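Local atomic coordinates of alpha-l-arabinofuranosidase (Gibberella zeae, PDB entry 2W5O), a protein that probably hydrolyses terminal alpha-L-arabinofuranosyl linkages in arabinose-containing polysaccharides, using a central pocket of a six-bladed beta-propeller that binds arabinofuranose. Residues 85-90 / 153-158; 201-206 / 225-230; 291-296 / 323-328. All blocks are in the same frame, centred on the assembly; numbering follows the deposited sequence.

Interaction 1: 85-90 / 153-158; sequences RYQPQL and PVWEPF. With AHR (alpha-L-arabinofuranose), chain B; AHR (alpha-L-arabinofuranose), chain C.
The side-chain amide of Q87 forms the main polar link to the segment 153-158. Its OE1 accepts a hydrogen bond from the backbone N of E156 at 2.9 Å, with the donor standing 45° out of the carbonyl plane, and takes a further bond from a water that also donates to V154 O. A bend at chi2 (131°) turns the other end of the amide toward a bound sugar, and NE2 donates to O5 of the chain C arabinofuranose at 3.0 Å and 159°. A second water joins the backbones, donating to both Q87 O and P157 O.

The amide and the waters span two adjacent propeller blades whose innermost strands, 87-90 and 154-158, run nearly parallel with axes 6.3 Å apart and are not paired directly by backbone hydrogen bonds. Q87 and E156 hold matching places in them, each with a left-handed backbone and each followed by proline.

Nonpolar contact is made where CG of Q87 lies 3.6 Å from CG of E156. Separately, the ring carbon CD of P157 comes within 3.3 Å of the carbonyl oxygen Q87 O.

The aromatic residues line the sugar site. Y86 and W155 lie side by side, Y86 CD2 meeting W155 CZ3 at 4.0 Å. C5 of the chain C sugar sits over the centre of the Y86 ring. The indole of W155 is sandwiched between P153 CB on one face and C5 of the chain B sugar on the other, while its NE1 bonds to Q173. E156 OE1, also bonded to S171, accepts a 2.8 Å hydrogen bond from O2 of the chain B sugar.

Interaction 2: 201-206 / 225-230; sequences TKYADY and YVYEYG. With AHR (alpha-L-arabinofuranose), chain B.
Y203 and Y229 form an offset (parallel-displaced) stack, with ring centroids 4.0 Å apart and planes only 7° from parallel. The contact sits at a junction between propeller blades: Y203 belongs to the loop that leaves the outermost strand of one blade for the innermost strand of the next, and segment 225-230 runs along the second strand of that next blade. The hydroxyl end of Y229, at CZ, and not its ring centre, lies over the middle of the Y203 ring.

At the far end of the same ring, Y203 OH and Y227 OH share a hydrogen bond of 2.7 Å, the phenols approaching from opposite directions. The Y227 side chain leaves with CG placed between backbone N and carbonyl carbon (chi1 57°), which offers one ring face to T201. There T201 CG2 makes a CH-pi contact, 4.2 Å from the Y227 ring centroid.

A second shell fixes both phenols. R248 bonds to the two hydroxyls, through NE to Y227 and NH2 to Y203, and H261 ND1 is a further partner of Y203 OH. Y246 meets Y229 edge-to-face. From the same strand E228 turns to the sugar pocket, where its OE2 accepts a hydrogen bond from O1 of the chain B arabinofuranose at 2.6 Å.

Interaction 3: 291-296 / 323-328; sequences VVSCGT and YTRSLL. With AHR (alpha-L-arabinofuranose), chain B.
The hydroxyl of S293 is gripped side-on by R325, whose NE and NH2 both donate to the single OG, at 2.9 Å and 3.0 Å. The oxygen lies almost in the guanidinium plane, only 6° out of it, and a bend at chi3 (56°) swings that edge round to meet it. OG has its own acceptor in a water 3.0 Å away, and this water in turn donates to R325 O, so the serine also reaches the arginine's backbone.

The remaining guanidinium nitrogen is satisfied close by: NH1 donates to S298 O, and NH2 has an additional, weak bond to E299 O. Of the neighbouring polar groups, T324 OG1 is paired with R32 NH2 and T324 N with S275 OG. Farther along the strands, L327 inserts CD1 against the other strand, 3.9 Å from V291 CG1 and 3.5 Å from V291 O.

At the opposite end Y323 extends to the ligand, its OH 3.1 Å from O4 of the chain B arabinofuranose. Segment 291-296 comes from the second strand of one blade and 323-328 leads into the innermost strand of the next, an interblade seam of a beta-propeller ending at the central pocket.

Overall arrangement
Six four-stranded antiparallel blades follow one another along the chain, and the three contacts, met in the order 1, 2, 3, fall at three different seams between them. Interactions 1 and 2 share the blade of strands 154-162 to 198-201, the former using its innermost strand and the latter its outer end. Interaction 3 joins the fifth blade to the last, which strand 11-17 from the N-terminus completes. Centres lie about 18 Å (1 to 2), 15 Å (1 to 3) and 18 Å (2 to 3) apart, yet all three reach the chain B arabinofuranose. The central pocket is thus assembled from residues of several blades, with E156 and Y323 in packing contact beside it.

Interaction 1: 85-90 / 153-158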
loop_
_atom_site.group_PDB
_atom_site.type_symbol
_atom_site.label_atom_id
_atom_site.label_comp_id
_atom_site.label_asym_id
_atom_site.label_seq_id
_atom_site.Cartn_x
_atom_site.Cartn_y
_atom_site.Cartn_z
ATOM N N ARG A 85 0.527 14.327 -3.554
ATOM C CA ARG A 85 -0.104 13.929 -4.792
ATOM C C ARG A 85 -0.318 12.431 -4.964
ATOM O O ARG A 85 -1.394 11.999 -5.386
ATOM C CB ARG A 85 0.705 14.456 -5.971
ATOM C CG ARG A 85 -0.048 14.411 -7.358
ATOM C CD ARG A 85 0.764 15.117 -8.460
ATOM N NE ARG A 85 1.061 16.508 -8.068
ATOM C CZ ARG A 85 0.224 17.544 -8.193
ATOM N NH1 ARG A 85 -1.007 17.372 -8.683
ATOM N NH2 ARG A 85 0.610 18.760 -7.822
ATOM N N TYR A 86 0.715 11.647 -4.693
ATOM C CA TYR A 86 0.667 10.208 -4.981
ATOM C C TYR A 86 0.896 9.310 -3.783
ATOM O O TYR A 86 1.644 9.665 -2.860
ATOM C CB TYR A 86 1.721 9.778 -6.036
ATOM C CG TYR A 86 1.437 10.152 -7.494
ATOM C CD1 TYR A 86 0.183 10.646 -7.899
ATOM C CD2 TYR A 86 2.424 9.964 -8.467
ATOM C CE1 TYR A 86 -0.066 10.952 -9.250
ATOM C CE2 TYR A 86 2.197 10.273 -9.815
ATOM C CZ TYR A 86 0.951 10.771 -10.194
ATOM O OH TYR A 86 0.757 11.068 -11.515
ATOM N N GLN A 87 0.286 8.125 -3.850
ATOM C CA GLN A 87 0.685 6.951 -3.082
ATOM C C GLN A 87 0.721 7.205 -1.554
ATOM O O GLN A 87 1.732 6.926 -0.896
ATOM C CB GLN A 87 2.025 6.390 -3.631
ATOM C CG GLN A 87 1.944 5.972 -5.136
ATOM C CD GLN A 87 3.092 6.520 -6.017
ATOM O OE1 GLN A 87 4.150 6.920 -5.518
ATOM N NE2 GLN A 87 2.847 6.593 -7.330
ATOM N N PRO A 88 -0.412 7.713 -0.990
ATOM C CA PRO A 88 -0.594 7.929 0.468
ATOM C C PRO A 88 -0.491 6.601 1.190
ATOM O O PRO A 88 -0.796 5.574 0.611
ATOM C CB PRO A 88 -2.026 8.455 0.600
ATOM C CG PRO A 88 -2.723 8.031 -0.705
ATOM C CD PRO A 88 -1.617 8.048 -1.773
ATOM N N GLN A 89 -0.047 6.622 2.439
ATOM C CA GLN A 89 0.018 5.423 3.254
ATOM C C GLN A 89 -0.202 5.826 4.725
ATOM O O GLN A 89 0.485 6.715 5.258
ATOM C CB GLN A 89 1.349 4.720 3.094
ATOM C CG GLN A 89 1.512 3.524 4.055
ATOM C CD GLN A 89 0.615 2.396 3.669
ATOM O OE1 GLN A 89 0.387 2.151 2.475
ATOM N NE2 GLN A 89 0.067 1.702 4.660
ATOM N N LEU A 90 -1.195 5.209 5.365
ATOM C CA LEU A 90 -1.491 5.555 6.757
ATOM C C LEU A 90 -0.941 4.482 7.696
ATOM O O LEU A 90 -0.973 3.305 7.380
ATOM C CB LEU A 90 -2.999 5.740 6.985
ATOM C CG LEU A 90 -3.755 6.906 6.300
ATOM C CD1 LEU A 90 -5.250 6.617 6.362
ATOM C CD2 LEU A 90 -3.451 8.279 6.948
ATOM N N PRO A 153 12.455 8.682 -10.626
ATOM C CA PRO A 153 11.515 8.893 -9.551
ATOM C C PRO A 153 11.638 7.874 -8.428
ATOM O O PRO A 153 12.191 6.781 -8.603
ATOM C CB PRO A 153 10.145 8.710 -10.238
ATOM C CG PRO A 153 10.457 7.744 -11.303
ATOM C CD PRO A 153 11.817 8.127 -11.835
ATOM N N VAL A 154 11.078 8.263 -7.275
ATOM C CA VAL A 154 10.772 7.356 -6.175
ATOM C C VAL A 154 9.237 7.288 -5.994
ATOM O O VAL A 154 8.514 8.258 -6.321
ATOM C CB VAL A 154 11.493 7.738 -4.825
ATOM C CG1 VAL A 154 13.017 7.625 -4.970
ATOM C CG2 VAL A 154 11.049 9.164 -4.312
ATOM N N TRP A 155 8.738 6.156 -5.481
ATOM C CA TRP A 155 7.295 5.969 -5.307
ATOM C C TRP A 155 6.876 5.058 -4.132
ATOM O O TRP A 155 7.646 4.224 -3.663
ATOM C CB TRP A 155 6.700 5.263 -6.528
ATOM C CG TRP A 155 7.266 5.471 -7.946
ATOM C CD1 TRP A 155 8.286 4.798 -8.538
ATOM C CD2 TRP A 155 6.732 6.343 -8.944
ATOM N NE1 TRP A 155 8.438 5.222 -9.848
ATOM C CE2 TRP A 155 7.469 6.145 -10.115
ATOM C CE3 TRP A 155 5.707 7.277 -8.948
ATOM C CZ2 TRP A 155 7.223 6.853 -11.278
ATOM C CZ3 TRP A 155 5.465 7.975 -10.111
ATOM C CH2 TRP A 155 6.206 7.748 -11.257
ATOM N N GLU A 156 5.610 5.163 -3.723
ATOM C CA GLU A 156 4.943 4.054 -3.042
ATOM C C GLU A 156 5.471 3.662 -1.663
ATOM O O GLU A 156 5.839 2.505 -1.432
ATOM C CB GLU A 156 4.938 2.844 -4.017
ATOM C CG GLU A 156 4.080 3.114 -5.257
ATOM C CD GLU A 156 4.533 2.369 -6.519
ATOM O OE1 GLU A 156 5.584 1.688 -6.492
ATOM O OE2 GLU A 156 3.833 2.497 -7.545
ATOM N N PRO A 157 5.447 4.605 -0.694
ATOM C CA PRO A 157 5.931 4.258 0.659
ATOM C C PRO A 157 5.076 3.259 1.398
ATOM O O PRO A 157 3.860 3.225 1.252
ATOM C CB PRO A 157 5.890 5.588 1.418
ATOM C CG PRO A 157 4.857 6.415 0.677
ATOM C CD PRO A 157 4.919 5.986 -0.773
ATOM N N PHE A 158 5.721 2.419 2.178
ATOM C CA PHE A 158 4.996 1.482 3.026
ATOM C C PHE A 158 5.777 1.382 4.342
ATOM O O PHE A 158 7.001 1.152 4.318
ATOM C CB PHE A 158 4.874 0.089 2.389
ATOM C CG PHE A 158 4.054 -0.872 3.243
ATOM C CD1 PHE A 158 2.672 -0.918 3.115
ATOM C CD2 PHE A 158 4.664 -1.653 4.242
ATOM C CE1 PHE A 158 1.896 -1.783 3.935
ATOM C CE2 PHE A 158 3.913 -2.489 5.064
ATOM C CZ PHE A 158 2.520 -2.562 4.917
HETATM O O5 AHR B . 3.315 4.865 -11.592
HETATM C C5 AHR B . 4.206 4.344 -10.618
HETATM C C4 AHR B . 4.481 2.939 -11.065
HETATM O O4 AHR B . 3.376 2.135 -10.623
HETATM C C3 AHR B . 5.713 2.398 -10.358
HETATM O O3 AHR B . 6.861 2.667 -11.142
HETATM C C2 AHR B . 5.381 0.912 -10.203
HETATM O O2 AHR B . 6.032 0.480 -8.994
HETATM C C1 AHR B . 3.828 0.844 -10.191
HETATM O O1 AHR B . 3.036 -0.129 -10.924
HETATM O O5 AHR C . -0.074 6.134 -8.043
HETATM C C5 AHR C . -0.336 6.840 -9.263
HETATM C C4 AHR C . 0.431 6.158 -10.402
HETATM O O4 AHR C . 1.835 6.130 -10.136
HETATM C C3 AHR C . 0.377 6.933 -11.720
HETATM O O3 AHR C . -0.852 6.682 -12.395
HETATM C C2 AHR C . 1.577 6.396 -12.499
HETATM O O2 AHR C . 2.104 7.287 -13.507
HETATM C C1 AHR C . 2.572 6.093 -11.381
HETATM O O HOH W 1 5.921 9.234 -6.079
HETATM O O HOH W 2 2.216 4.112 -0.783
#

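Interaction 2: 201-206 / 225-230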
loop_
_atom_site.group_PDB
_atom_site.type_symbol
_atom_site.label_atom_id
_atom_site.label_comp_id
_atom_site.label_asym_id
_atom_site.label_seq_id
_atom_site.Cartn_x
_atom_site.Cartn_y
_atom_site.Cartn_z
ATOM N N THR A 201 15.016 -5.719 -3.016
ATOM C CA THR A 201 14.714 -6.610 -4.123
ATOM C C THR A 201 15.115 -5.931 -5.412
ATOM O O THR A 201 14.688 -4.796 -5.748
ATOM C CB THR A 201 13.207 -7.019 -4.163
ATOM O OG1 THR A 201 12.978 -8.151 -3.312
ATOM C CG2 THR A 201 12.763 -7.337 -5.593
ATOM N N LYS A 202 15.954 -6.623 -6.158
ATOM C CA LYS A 202 16.364 -6.060 -7.435
ATOM C C LYS A 202 16.707 -7.186 -8.383
ATOM O O LYS A 202 17.070 -8.294 -7.953
ATOM C CB LYS A 202 17.556 -5.143 -7.235
ATOM C CG LYS A 202 18.866 -5.881 -7.017
ATOM C CD LYS A 202 19.828 -4.964 -6.325
ATOM C CE LYS A 202 21.159 -5.669 -6.155
ATOM N NZ LYS A 202 22.109 -4.802 -5.416
ATOM N N TYR A 203 16.536 -6.961 -9.665
ATOM C CA TYR A 203 16.840 -8.001 -10.615
ATOM C C TYR A 203 17.864 -7.472 -11.633
ATOM O O TYR A 203 17.919 -6.248 -11.931
ATOM C CB TYR A 203 15.567 -8.487 -11.290
ATOM C CG TYR A 203 14.664 -9.235 -10.345
ATOM C CD1 TYR A 203 14.900 -10.577 -10.036
ATOM C CD2 TYR A 203 13.602 -8.589 -9.721
ATOM C CE1 TYR A 203 14.086 -11.254 -9.134
ATOM C CE2 TYR A 203 12.777 -9.259 -8.806
ATOM C CZ TYR A 203 13.019 -10.578 -8.532
ATOM O OH TYR A 203 12.202 -11.230 -7.668
ATOM N N ALA A 204 18.654 -8.392 -12.188
ATOM C CA ALA A 204 19.876 -7.998 -12.915
ATOM C C ALA A 204 19.596 -7.469 -14.319
ATOM O O ALA A 204 20.363 -6.656 -14.811
ATOM C CB ALA A 204 20.887 -9.152 -12.976
ATOM N N ASP A 205 18.550 -7.976 -14.973
ATOM C CA ASP A 205 18.116 -7.417 -16.257
ATOM C C ASP A 205 17.613 -5.985 -16.001
ATOM O O ASP A 205 16.680 -5.788 -15.214
ATOM C CB ASP A 205 16.983 -8.230 -16.877
ATOM C CG ASP A 205 16.596 -7.705 -18.260
ATOM O OD1 ASP A 205 15.989 -6.591 -18.337
ATOM O OD2 ASP A 205 16.912 -8.394 -19.278
ATOM N N TYR A 206 18.252 -5.013 -16.658
ATOM C CA TYR A 206 17.978 -3.593 -16.465
ATOM C C TYR A 206 16.497 -3.290 -16.553
ATOM O O TYR A 206 15.991 -2.490 -15.793
ATOM C CB TYR A 206 18.745 -2.739 -17.477
ATOM C CG TYR A 206 18.396 -1.283 -17.336
ATOM C CD1 TYR A 206 19.130 -0.448 -16.511
ATOM C CD2 TYR A 206 17.275 -0.775 -17.962
ATOM C CE1 TYR A 206 18.799 0.919 -16.358
ATOM C CE2 TYR A 206 16.925 0.572 -17.820
ATOM C CZ TYR A 206 17.687 1.404 -17.016
ATOM O OH TYR A 206 17.348 2.717 -16.873
ATOM N N TYR A 225 7.019 -10.424 2.346
ATOM C CA TYR A 225 7.290 -9.187 1.634
ATOM C C TYR A 225 6.728 -9.409 0.223
ATOM O O TYR A 225 7.135 -10.358 -0.455
ATOM C CB TYR A 225 8.809 -9.040 1.546
ATOM C CG TYR A 225 9.286 -7.867 0.723
ATOM C CD1 TYR A 225 9.298 -6.601 1.250
ATOM C CD2 TYR A 225 9.770 -8.042 -0.572
ATOM C CE1 TYR A 225 9.755 -5.513 0.499
ATOM C CE2 TYR A 225 10.247 -6.979 -1.319
ATOM C CZ TYR A 225 10.226 -5.720 -0.782
ATOM O OH TYR A 225 10.682 -4.647 -1.513
ATOM N N VAL A 226 5.736 -8.619 -0.171
ATOM C CA VAL A 226 5.002 -8.872 -1.401
ATOM C C VAL A 226 5.173 -7.698 -2.344
ATOM O O VAL A 226 5.270 -6.547 -1.907
ATOM C CB VAL A 226 3.525 -9.114 -1.076
ATOM C CG1 VAL A 226 2.629 -9.268 -2.377
ATOM C CG2 VAL A 226 3.461 -10.321 -0.157
ATOM N N TYR A 227 5.237 -7.988 -3.639
ATOM C CA TYR A 227 5.529 -6.919 -4.604
ATOM C C TYR A 227 5.129 -7.405 -6.001
ATOM O O TYR A 227 4.866 -8.607 -6.195
ATOM C CB TYR A 227 7.013 -6.532 -4.551
ATOM C CG TYR A 227 7.976 -7.687 -4.806
ATOM C CD1 TYR A 227 8.470 -7.952 -6.092
ATOM C CD2 TYR A 227 8.378 -8.544 -3.758
ATOM C CE1 TYR A 227 9.348 -9.047 -6.339
ATOM C CE2 TYR A 227 9.242 -9.622 -4.000
ATOM C CZ TYR A 227 9.731 -9.858 -5.280
ATOM O OH TYR A 227 10.602 -10.905 -5.485
ATOM N N GLU A 228 5.018 -6.496 -6.959
ATOM C CA GLU A 228 4.753 -6.943 -8.326
ATOM C C GLU A 228 6.117 -7.049 -8.995
ATOM O O GLU A 228 6.953 -6.185 -8.811
ATOM C CB GLU A 228 3.845 -5.956 -9.082
ATOM C CG GLU A 228 4.456 -4.587 -9.296
ATOM C CD GLU A 228 3.522 -3.581 -10.032
ATOM O OE1 GLU A 228 2.327 -3.876 -10.273
ATOM O OE2 GLU A 228 4.007 -2.469 -10.361
ATOM N N TYR A 229 6.349 -8.096 -9.766
ATOM C CA TYR A 229 7.634 -8.264 -10.417
ATOM C C TYR A 229 7.470 -7.864 -11.885
ATOM O O TYR A 229 7.191 -8.721 -12.753
ATOM C CB TYR A 229 8.030 -9.731 -10.305
ATOM C CG TYR A 229 9.353 -10.150 -10.928
ATOM C CD1 TYR A 229 10.110 -9.284 -11.705
ATOM C CD2 TYR A 229 9.816 -11.454 -10.763
ATOM C CE1 TYR A 229 11.313 -9.696 -12.290
ATOM C CE2 TYR A 229 11.008 -11.870 -11.322
ATOM C CZ TYR A 229 11.744 -10.985 -12.096
ATOM O OH TYR A 229 12.927 -11.389 -12.654
ATOM N N GLY A 230 7.612 -6.562 -12.166
ATOM C CA GLY A 230 7.555 -6.059 -13.564
ATOM C C GLY A 230 8.669 -6.737 -14.352
ATOM O O GLY A 230 9.836 -6.699 -13.930
HETATM O O5 AHR B . 3.315 4.865 -11.592
HETATM C C5 AHR B . 4.206 4.344 -10.618
HETATM C C4 AHR B . 4.481 2.939 -11.065
HETATM O O4 AHR B . 3.376 2.135 -10.623
HETATM C C3 AHR B . 5.713 2.398 -10.358
HETATM O O3 AHR B . 6.861 2.667 -11.142
HETATM C C2 AHR B . 5.381 0.912 -10.203
HETATM O O2 AHR B . 6.032 0.480 -8.994
HETATM C C1 AHR B . 3.828 0.844 -10.191
HETATM O O1 AHR B . 3.036 -0.129 -10.924
#

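Interaction 3: 291-296 / 323-328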
loop_
_atom_site.group_PDB
_atom_site.type_symbol
_atom_site.label_atom_id
_atom_site.label_comp_id
_atom_site.label_asym_id
_atom_site.label_seq_id
_atom_site.Cartn_x
_atom_site.Cartn_y
_atom_site.Cartn_z
ATOM N N VAL A 291 -3.489 -12.820 3.576
ATOM C CA VAL A 291 -4.442 -12.462 2.510
ATOM C C VAL A 291 -3.782 -11.505 1.529
ATOM O O VAL A 291 -3.122 -10.537 1.929
ATOM C CB VAL A 291 -5.706 -11.802 3.046
ATOM C CG1 VAL A 291 -6.740 -11.619 1.908
ATOM C CG2 VAL A 291 -6.292 -12.609 4.223
ATOM N N VAL A 292 -3.960 -11.769 0.242
ATOM C CA VAL A 292 -3.317 -10.943 -0.749
ATOM C C VAL A 292 -4.325 -10.498 -1.774
ATOM O O VAL A 292 -5.156 -11.287 -2.194
ATOM C CB VAL A 292 -2.161 -11.697 -1.417
ATOM C CG1 VAL A 292 -1.723 -10.948 -2.688
ATOM C CG2 VAL A 292 -1.021 -11.787 -0.411
ATOM N N SER A 293 -4.299 -9.213 -2.108
ATOM C CA SER A 293 -5.101 -8.681 -3.212
ATOM C C SER A 293 -4.157 -8.297 -4.323
ATOM O O SER A 293 -3.020 -7.923 -4.052
ATOM C CB SER A 293 -5.903 -7.438 -2.780
ATOM O OG SER A 293 -6.708 -6.975 -3.870
ATOM N N CYS A 294 -4.611 -8.363 -5.572
ATOM C CA CYS A 294 -3.825 -7.802 -6.652
ATOM C C CYS A 294 -4.720 -6.836 -7.412
ATOM O O CYS A 294 -5.940 -6.806 -7.195
ATOM C CB CYS A 294 -3.289 -8.896 -7.609
ATOM S SG CYS A 294 -4.559 -9.477 -8.768
ATOM N N GLY A 295 -4.118 -6.081 -8.332
ATOM C CA GLY A 295 -4.771 -4.941 -8.963
ATOM C C GLY A 295 -5.480 -5.244 -10.277
ATOM O O GLY A 295 -6.097 -4.358 -10.862
ATOM N N THR A 296 -5.453 -6.501 -10.715
ATOM C CA THR A 296 -6.095 -6.873 -11.965
ATOM C C THR A 296 -7.131 -7.986 -11.786
ATOM O O THR A 296 -7.643 -8.485 -12.775
ATOM C CB THR A 296 -5.070 -7.356 -12.982
ATOM O OG1 THR A 296 -4.421 -8.506 -12.441
ATOM C CG2 THR A 296 -4.032 -6.271 -13.202
ATOM N N TYR A 323 -6.977 -0.772 -8.849
ATOM C CA TYR A 323 -5.511 -0.530 -8.709
ATOM C C TYR A 323 -5.100 -0.415 -7.246
ATOM O O TYR A 323 -5.682 0.381 -6.462
ATOM C CB TYR A 323 -5.114 0.759 -9.427
ATOM C CG TYR A 323 -3.628 1.004 -9.454
ATOM C CD1 TYR A 323 -2.796 0.155 -10.169
ATOM C CD2 TYR A 323 -3.065 2.103 -8.807
ATOM C CE1 TYR A 323 -1.428 0.356 -10.242
ATOM C CE2 TYR A 323 -1.672 2.334 -8.881
ATOM C CZ TYR A 323 -0.874 1.455 -9.600
ATOM O OH TYR A 323 0.487 1.657 -9.682
ATOM N N THR A 324 -4.150 -1.262 -6.865
ATOM C CA THR A 324 -3.659 -1.327 -5.480
ATOM C C THR A 324 -4.752 -1.431 -4.415
ATOM O O THR A 324 -4.652 -0.831 -3.350
ATOM C CB THR A 324 -2.630 -0.187 -5.168
ATOM O OG1 THR A 324 -1.933 -0.525 -3.976
ATOM C CG2 THR A 324 -3.276 1.244 -5.051
ATOM N N ARG A 325 -5.783 -2.216 -4.719
ATOM C CA ARG A 325 -6.915 -2.415 -3.795
ATOM C C ARG A 325 -6.279 -2.869 -2.490
ATOM O O ARG A 325 -5.422 -3.746 -2.504
ATOM C CB ARG A 325 -7.860 -3.488 -4.322
ATOM C CG ARG A 325 -9.232 -3.545 -3.639
ATOM C CD ARG A 325 -10.103 -4.634 -4.266
ATOM N NE ARG A 325 -9.441 -5.943 -4.216
ATOM C CZ ARG A 325 -10.045 -7.106 -4.453
ATOM N NH1 ARG A 325 -11.331 -7.138 -4.821
ATOM N NH2 ARG A 325 -9.353 -8.239 -4.375
ATOM N N SER A 326 -6.722 -2.292 -1.376
ATOM C CA SER A 326 -6.026 -2.469 -0.090
ATOM C C SER A 326 -6.860 -3.289 0.898
ATOM O O SER A 326 -8.068 -3.492 0.688
ATOM C CB SER A 326 -5.598 -1.111 0.475
ATOM O OG SER A 326 -6.707 -0.272 0.665
ATOM N N LEU A 327 -6.219 -3.746 1.964
ATOM C CA LEU A 327 -6.813 -4.718 2.862
ATOM C C LEU A 327 -6.625 -4.298 4.307
ATOM O O LEU A 327 -5.607 -3.721 4.669
ATOM C CB LEU A 327 -6.134 -6.069 2.662
ATOM C CG LEU A 327 -6.360 -6.740 1.301
ATOM C CD1 LEU A 327 -5.488 -8.040 1.193
ATOM C CD2 LEU A 327 -7.880 -7.048 1.031
ATOM N N LEU A 328 -7.583 -4.613 5.158
ATOM C CA LEU A 328 -7.354 -4.360 6.562
ATOM C C LEU A 328 -8.085 -5.435 7.331
ATOM O O LEU A 328 -9.168 -5.872 6.914
ATOM C CB LEU A 328 -7.920 -2.989 6.939
ATOM C CG LEU A 328 -7.993 -2.641 8.409
ATOM C CD1 LEU A 328 -7.888 -1.081 8.645
ATOM C CD2 LEU A 328 -9.281 -3.251 9.005
HETATM O O5 AHR B . 3.315 4.865 -11.592
HETATM C C5 AHR B . 4.206 4.344 -10.618
HETATM C C4 AHR B . 4.481 2.939 -11.065
HETATM O O4 AHR B . 3.376 2.135 -10.623
HETATM C C3 AHR B . 5.713 2.398 -10.358
HETATM O O3 AHR B . 6.861 2.667 -11.142
HETATM C C2 AHR B . 5.381 0.912 -10.203
HETATM O O2 AHR B . 6.032 0.480 -8.994
HETATM C C1 AHR B . 3.828 0.844 -10.191
HETATM O O1 AHR B . 3.036 -0.129 -10.924
HETATM O O HOH W 3 -4.415 -5.191 -4.705
#